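Local coordinates for uncharacterized protein (Peptoclostridium difficile 630, PDB 4YCS) that is of unknown function but, as a putative lipoprotein fragment of the PnrA-like substrate-binding family, probably represents part of an ABC-transporter receptor for a small solute, at residues Tyr97-Asp100 with Asn105-Ser108; Lys78-Val83 with Gln90-Ile95. All coordinates share one frame; numbering follows the deposited sequence.

Contact 1: residues Tyr97-Asp100 with Asn105-Ser108; sequences YEYD and NITS
Polar contact between 97-100 and 105-108 centres on S108, whose hydroxyl donates to the backbone carbonyl of Y97, with OG 2.6 Å from O. The donor lies in the carbonyl plane on a lone pair, at a C=O...OG angle of 143°. The S108 torsion (chi1 -80°) sets OG beside its own backbone N and anti to the carbonyl carbon, which turns the hydroxyl across to the loop. Q102, from the connection between the segments, is a second hydrogen-bonding partner of S108 OG through NE2, while its OE1 takes the backbone N of Y99. Q102 NE2 also bonds I106 O, so one amide ties the loop to the strand at two points.

Apolar contact comes from two places. The E98 side chain touches the serine through CG, 3.9 Å from S108 CB. Deeper in, the Y99 side chain crosses that of I106 at about a right angle, and ring atom CE1 meets the methyl CG2 of I106 at 4.0 Å, an oblique approach to the ring. The phenol OH reaches past this branch toward CD1 of I106 and is hydrogen-bonded to the backbone O of A77.

Aromatic packing within the loop meets one face of the Y99 ring: CE1 of Y97 stands 3.5 Å above its plane, over its centre. Y97 therefore presents an edge to the Y99 face, a T-shaped arrangement.

With a CA separation of 5.7 Å for E98 and S108, the contact folds the connection after strand 91-95 back against the edge strand 106-109 of a parallel, Rossmann-like sheet, as in the periplasmic-binding-protein clan.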
ATOM      1  N   TYR A  97      -2.389  -8.825   5.466  1.00 49.18           N
ATOM      2  CA  TYR A  97      -1.221  -9.597   5.919  1.00 51.31           C
ATOM      3  C   TYR A  97      -0.607  -9.000   7.191  1.00 54.42           C
ATOM      4  O   TYR A  97      -0.408  -7.775   7.310  1.00 52.96           O
ATOM      5  CB  TYR A  97      -0.158  -9.723   4.813  1.00 50.26           C
ATOM      6  CG  TYR A  97       0.962 -10.635   5.218  1.00 53.33           C
ATOM      7  CD1 TYR A  97       2.087 -10.147   5.869  1.00 54.16           C
ATOM      8  CD2 TYR A  97       0.876 -12.002   4.988  1.00 55.53           C
ATOM      9  CE1 TYR A  97       3.103 -10.996   6.262  1.00 59.38           C
ATOM     10  CE2 TYR A  97       1.892 -12.858   5.373  1.00 56.20           C
ATOM     11  CZ  TYR A  97       2.986 -12.350   6.013  1.00 59.47           C
ATOM     12  OH  TYR A  97       3.971 -13.194   6.380  1.00 67.70           O
ATOM     13  N   GLU A  98      -0.279  -9.874   8.128  1.00 55.10           N
ATOM     14  CA  GLU A  98       0.382  -9.486   9.358  1.00 61.59           C
ATOM     15  C   GLU A  98       1.667 -10.275   9.464  1.00 61.58           C
ATOM     16  O   GLU A  98       1.651 -11.486   9.336  1.00 64.89           O
ATOM     17  CB  GLU A  98      -0.523  -9.738  10.566  1.00 69.52           C
ATOM     18  CG  GLU A  98      -1.434  -8.554  10.883  1.00 77.60           C
ATOM     19  CD  GLU A  98      -2.449  -8.839  11.983  1.00 85.62           C
ATOM     20  OE1 GLU A  98      -2.053  -9.206  13.112  1.00 88.72           O
ATOM     21  OE2 GLU A  98      -3.656  -8.683  11.717  1.00 84.54           O
ATOM     22  N   TYR A  99       2.784  -9.583   9.680  1.00 63.74           N
ATOM     23  CA  TYR A  99       4.094 -10.231   9.863  1.00 64.23           C
ATOM     24  C   TYR A  99       4.243 -10.728  11.299  1.00 67.92           C
ATOM     25  O   TYR A  99       3.732 -10.098  12.232  1.00 67.73           O
ATOM     26  CB  TYR A  99       5.219  -9.240   9.591  1.00 62.40           C
ATOM     27  CG  TYR A  99       5.323  -8.801   8.159  1.00 57.90           C
ATOM     28  CD1 TYR A  99       4.603  -7.715   7.687  1.00 54.36           C
ATOM     29  CD2 TYR A  99       6.145  -9.472   7.285  1.00 54.39           C
ATOM     30  CE1 TYR A  99       4.691  -7.326   6.365  1.00 53.03           C
ATOM     31  CE2 TYR A  99       6.241  -9.090   5.969  1.00 54.45           C
ATOM     32  CZ  TYR A  99       5.521  -8.006   5.512  1.00 51.46           C
ATOM     33  OH  TYR A  99       5.640  -7.651   4.202  1.00 46.11           O
ATOM     34  N   ASP A 100       4.951 -11.838  11.493  1.00 72.54           N
ATOM     35  CA  ASP A 100       5.177 -12.344  12.861  1.00 77.79           C
ATOM     36  C   ASP A 100       6.065 -11.377  13.606  1.00 78.05           C
ATOM     37  O   ASP A 100       5.789 -11.021  14.751  1.00 76.80           O
ATOM     38  CB  ASP A 100       5.824 -13.722  12.852  1.00 82.98           C
ATOM     39  CG  ASP A 100       4.894 -14.783  12.332  1.00 87.70           C
ATOM     40  OD1 ASP A 100       3.758 -14.889  12.839  1.00 90.80           O
ATOM     41  OD2 ASP A 100       5.294 -15.510  11.411  1.00 91.50           O
ATOM     42  N   ASN A 105       8.854  -0.014   9.570  1.00 46.10           N
ATOM     43  CA  ASN A 105       8.314   0.904   8.546  1.00 42.95           C
ATOM     44  C   ASN A 105       7.130   0.315   7.771  1.00 42.30           C
ATOM     45  O   ASN A 105       6.756   0.843   6.714  1.00 40.04           O
ATOM     46  CB  ASN A 105       9.428   1.426   7.591  1.00 40.20           C
ATOM     47  CG  ASN A 105      10.150   0.330   6.843  1.00 40.65           C
ATOM     48  OD1 ASN A 105       9.983  -0.854   7.102  1.00 41.86           O
ATOM     49  ND2 ASN A 105      10.958   0.728   5.909  1.00 42.55           N
ATOM     50  N   ILE A 106       6.548  -0.777   8.275  1.00 41.34           N
ATOM     51  CA  ILE A 106       5.423  -1.404   7.598  1.00 44.64           C
ATOM     52  C   ILE A 106       4.244  -1.530   8.538  1.00 46.08           C
ATOM     53  O   ILE A 106       4.339  -2.179   9.569  1.00 50.09           O
ATOM     54  CB  ILE A 106       5.747  -2.786   6.988  1.00 44.01           C
ATOM     55  CG1 ILE A 106       6.902  -2.697   5.993  1.00 45.00           C
ATOM     56  CG2 ILE A 106       4.513  -3.359   6.335  1.00 44.99           C
ATOM     57  CD1 ILE A 106       7.244  -4.001   5.261  1.00 45.24           C
ATOM     58  N   THR A 107       3.117  -0.920   8.154  1.00 46.80           N
ATOM     59  CA  THR A 107       1.852  -1.015   8.909  1.00 45.87           C
ATOM     60  C   THR A 107       0.978  -2.007   8.206  1.00 45.24           C
ATOM     61  O   THR A 107       0.781  -1.917   6.992  1.00 42.20           O
ATOM     62  CB  THR A 107       1.117   0.336   8.957  1.00 47.44           C
ATOM     63  OG1 THR A 107       1.972   1.312   9.530  1.00 50.81           O
ATOM     64  CG2 THR A 107      -0.137   0.255   9.788  1.00 48.51           C
ATOM     65  N   SER A 108       0.442  -2.960   8.969  1.00 45.18           N
ATOM     66  CA  SER A 108      -0.431  -3.967   8.459  1.00 47.43           C
ATOM     67  C   SER A 108      -1.888  -3.538   8.656  1.00 45.94           C
ATOM     68  O   SER A 108      -2.238  -2.986   9.666  1.00 49.57           O
ATOM     69  CB  SER A 108      -0.192  -5.310   9.189  1.00 51.70           C
ATOM     70  OG  SER A 108       0.943  -5.997   8.700  1.00 51.64           O
TER

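Contact 2: residues Lys78-Val83 with Gln90-Ile95; sequences KPLEMV and QQFAII
A right-handed beta-alpha-beta crossover, strand 68-72, helix 77-84 and strand 91-95, supplies this contact, in which the helix packs on the strand that follows it. The short axes of 78-83 and 91-95 run nearly antiparallel, at 168°, and approach to 10.3 Å, a usual spacing for a helix lying on a sheet.

L80 carries the helix side of the packing, and its two methyls divide the work. CD1 meets the F92 ring obliquely, 3.5 Å from F92 CD1 and also close to CG and CE1. CD2 goes to I94, lying 3.8 Å from its CB and near the end of the chain at CD1. This fork follows from both leucine torsions: chi1 (-179°, CG anti to the backbone N) extends the branch toward the strand, and chi2 (75°) turns CD1 to F92 and CD2 to I94. L80 and these two side chains point in opposing senses, flank against flank. F92 and I94, two positions apart, both send their CB toward the helix.

Within its own segment, the F92 ring has Q90 CG 3.4 Å above one face, offset toward the rim. Q90 NE2 donates to Q91 O at 3.0 Å and to the backbone O of Y66.

L80, F92, A93 and I94 are all buried; A93 points away and takes part through its backbone O, near L80 CD2. V83 and F92 also meet C62 of helix 54-62, F92 reaches I69 of strand 68-72, and I106 of strand 106-109 touches L80, F92 and I94, so the packing continues across both strands flanking 91-95.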
ATOM      1  N   LYS A  78       6.493 -10.993   1.029  1.00 50.04           N
ATOM      2  CA  LYS A  78       7.942 -11.219   0.904  1.00 54.60           C
ATOM      3  C   LYS A  78       8.702 -10.117   0.120  1.00 48.07           C
ATOM      4  O   LYS A  78       9.726  -9.652   0.590  1.00 45.14           O
ATOM      5  CB  LYS A  78       8.255 -12.621   0.345  1.00 62.53           C
ATOM      6  CG  LYS A  78       8.035 -13.764   1.339  1.00 72.21           C
ATOM      7  CD  LYS A  78       9.097 -13.845   2.445  1.00 79.98           C
ATOM      8  CE  LYS A  78       8.823 -14.984   3.432  1.00 88.33           C
ATOM      9  NZ  LYS A  78       7.625 -14.734   4.287  1.00 90.86           N
ATOM     10  N   PRO A  79       8.215  -9.717  -1.073  1.00 45.96           N
ATOM     11  CA  PRO A  79       8.936  -8.666  -1.800  1.00 43.68           C
ATOM     12  C   PRO A  79       8.919  -7.317  -1.092  1.00 43.76           C
ATOM     13  O   PRO A  79       9.868  -6.569  -1.224  1.00 43.91           O
ATOM     14  CB  PRO A  79       8.223  -8.592  -3.147  1.00 44.98           C
ATOM     15  CG  PRO A  79       6.922  -9.250  -2.919  1.00 47.19           C
ATOM     16  CD  PRO A  79       7.142 -10.301  -1.884  1.00 43.60           C
ATOM     17  N   LEU A  80       7.881  -7.044  -0.314  1.00 42.64           N
ATOM     18  CA  LEU A  80       7.794  -5.791   0.446  1.00 40.38           C
ATOM     19  C   LEU A  80       8.743  -5.768   1.623  1.00 41.11           C
ATOM     20  O   LEU A  80       9.377  -4.746   1.891  1.00 41.12           O
ATOM     21  CB  LEU A  80       6.373  -5.538   0.933  1.00 40.24           C
ATOM     22  CG  LEU A  80       6.127  -4.242   1.714  1.00 40.90           C
ATOM     23  CD1 LEU A  80       6.128  -3.061   0.738  1.00 40.83           C
ATOM     24  CD2 LEU A  80       4.811  -4.324   2.492  1.00 40.96           C
ATOM     25  N   GLU A  81       8.833  -6.865   2.355  1.00 45.06           N
ATOM     26  CA  GLU A  81       9.774  -6.952   3.472  1.00 45.61           C
ATOM     27  C   GLU A  81      11.219  -6.747   3.005  1.00 45.79           C
ATOM     28  O   GLU A  81      11.982  -5.997   3.617  1.00 47.65           O
ATOM     29  CB  GLU A  81       9.640  -8.290   4.166  1.00 51.73           C
ATOM     30  CG  GLU A  81      10.551  -8.414   5.376  1.00 60.36           C
ATOM     31  CD  GLU A  81      10.254  -9.618   6.258  1.00 71.77           C
ATOM     32  OE1 GLU A  81       9.629 -10.607   5.778  1.00 70.30           O
ATOM     33  OE2 GLU A  81      10.662  -9.561   7.445  1.00 77.19           O
HETATM   34  N   MSE A  82      11.579  -7.411   1.917  1.00 46.64           N
HETATM   35  CA  MSE A  82      12.899  -7.257   1.277  1.00 50.23           C
HETATM   36  C   MSE A  82      13.235  -5.813   0.929  1.00 46.55           C
HETATM   37  O   MSE A  82      14.351  -5.349   1.189  1.00 43.86           O
HETATM   38  CB  MSE A  82      12.903  -8.098  -0.007  1.00 55.33           C
HETATM   39  CG  MSE A  82      14.280  -8.213  -0.677  1.00 68.65           C
HETATM   40 SE   MSE A  82      14.135  -8.966  -2.517  0.77 88.61          SE
HETATM   41  CE  MSE A  82      14.778  -7.347  -3.463  1.00 83.38           C
ATOM     42  N   VAL A  83      12.292  -5.093   0.305  1.00 40.31           N
ATOM     43  CA  VAL A  83      12.577  -3.747  -0.164  1.00 39.27           C
ATOM     44  C   VAL A  83      12.536  -2.734   1.000  1.00 36.38           C
ATOM     45  O   VAL A  83      13.291  -1.793   1.048  1.00 35.72           O
ATOM     46  CB  VAL A  83      11.623  -3.367  -1.296  1.00 39.02           C
ATOM     47  CG1 VAL A  83      11.826  -1.910  -1.715  1.00 40.43           C
ATOM     48  CG2 VAL A  83      11.817  -4.292  -2.489  1.00 40.24           C
ATOM     49  N   GLN A  90      11.311   5.010   4.442  1.00 30.06           N
ATOM     50  CA  GLN A  90      10.114   4.925   3.582  1.00 27.76           C
ATOM     51  C   GLN A  90       8.990   4.249   4.372  1.00 30.48           C
ATOM     52  O   GLN A  90       9.196   3.195   4.978  1.00 31.65           O
ATOM     53  CB  GLN A  90      10.377   4.132   2.345  1.00 27.68           C
ATOM     54  CG  GLN A  90       9.159   3.936   1.437  1.00 28.35           C
ATOM     55  CD  GLN A  90       8.624   5.224   0.881  1.00 27.77           C
ATOM     56  OE1 GLN A  90       9.334   6.020   0.264  1.00 26.07           O
ATOM     57  NE2 GLN A  90       7.352   5.455   1.115  1.00 26.86           N
ATOM     58  N   GLN A  91       7.821   4.877   4.384  1.00 30.05           N
ATOM     59  CA  GLN A  91       6.657   4.303   5.043  1.00 32.07           C
ATOM     60  C   GLN A  91       5.906   3.452   4.082  1.00 30.53           C
ATOM     61  O   GLN A  91       5.575   3.880   2.979  1.00 26.76           O
ATOM     62  CB  GLN A  91       5.709   5.390   5.621  1.00 37.43           C
ATOM     63  CG  GLN A  91       6.345   6.263   6.684  1.00 41.11           C
ATOM     64  CD  GLN A  91       6.841   5.431   7.853  1.00 52.02           C
ATOM     65  OE1 GLN A  91       6.075   4.651   8.444  1.00 55.28           O
ATOM     66  NE2 GLN A  91       8.137   5.570   8.184  1.00 58.25           N
ATOM     67  N   PHE A  92       5.571   2.249   4.540  1.00 30.08           N
ATOM     68  CA  PHE A  92       4.783   1.319   3.774  1.00 30.30           C
ATOM     69  C   PHE A  92       3.569   0.796   4.564  1.00 32.82           C
ATOM     70  O   PHE A  92       3.546   0.846   5.793  1.00 33.25           O
ATOM     71  CB  PHE A  92       5.581   0.116   3.455  1.00 29.66           C
ATOM     72  CG  PHE A  92       6.861   0.353   2.752  1.00 28.73           C
ATOM     73  CD1 PHE A  92       6.921   0.247   1.365  1.00 27.80           C
ATOM     74  CD2 PHE A  92       8.041   0.522   3.459  1.00 29.08           C
ATOM     75  CE1 PHE A  92       8.123   0.351   0.710  1.00 27.10           C
ATOM     76  CE2 PHE A  92       9.257   0.614   2.784  1.00 29.62           C
ATOM     77  CZ  PHE A  92       9.282   0.528   1.403  1.00 28.16           C
ATOM     78  N   ALA A  93       2.580   0.296   3.824  1.00 31.32           N
ATOM     79  CA  ALA A  93       1.393  -0.367   4.386  1.00 33.13           C
ATOM     80  C   ALA A  93       1.112  -1.593   3.554  1.00 34.21           C
ATOM     81  O   ALA A  93       1.354  -1.582   2.350  1.00 34.01           O
ATOM     82  CB  ALA A  93       0.183   0.542   4.413  1.00 32.94           C
ATOM     83  N   ILE A  94       0.653  -2.671   4.197  1.00 34.86           N
ATOM     84  CA  ILE A  94       0.233  -3.836   3.478  1.00 35.59           C
ATOM     85  C   ILE A  94      -1.173  -4.231   3.926  1.00 37.56           C
ATOM     86  O   ILE A  94      -1.465  -4.197   5.132  1.00 39.83           O
ATOM     87  CB  ILE A  94       1.235  -4.975   3.607  1.00 39.14           C
ATOM     88  CG1 ILE A  94       0.848  -6.095   2.647  1.00 39.69           C
ATOM     89  CG2 ILE A  94       1.411  -5.417   5.078  1.00 40.65           C
ATOM     90  CD1 ILE A  94       1.917  -7.179   2.501  1.00 43.07           C
ATOM     91  N   ILE A  95      -2.039  -4.514   2.948  1.00 34.99           N
ATOM     92  CA  ILE A  95      -3.413  -4.915   3.201  1.00 37.94           C
ATOM     93  C   ILE A  95      -3.572  -6.453   3.118  1.00 40.79           C
ATOM     94  O   ILE A  95      -3.196  -7.078   2.130  1.00 37.35           O
ATOM     95  CB  ILE A  95      -4.361  -4.233   2.260  1.00 40.45           C
ATOM     96  CG1 ILE A  95      -4.303  -2.716   2.486  1.00 42.71           C
ATOM     97  CG2 ILE A  95      -5.795  -4.742   2.470  1.00 44.56           C
ATOM     98  CD1 ILE A  95      -4.891  -1.949   1.339  1.00 47.18           C
TER

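Overall arrangement
Contact 2 closes before contact 1 opens along the chain, and their centres lie 8 Å apart on the same side of the protein's centre. They meet through adjacent parallel strands: N105 O is 2.8 Å from F92 N and T107 O is 2.9 Å from I94 N, both probable backbone hydrogen bonds. I106 and Y99 of contact 1 touch L80 and I94 of contact 2, making one continuous apolar layer beneath helix 77-84. Contact 2 therefore packs the helix on the sheet, and contact 1 extends that layer to the outermost strand and its preceding loop. No ligand or known site lies at either contact, so what they document is the packing of the fold.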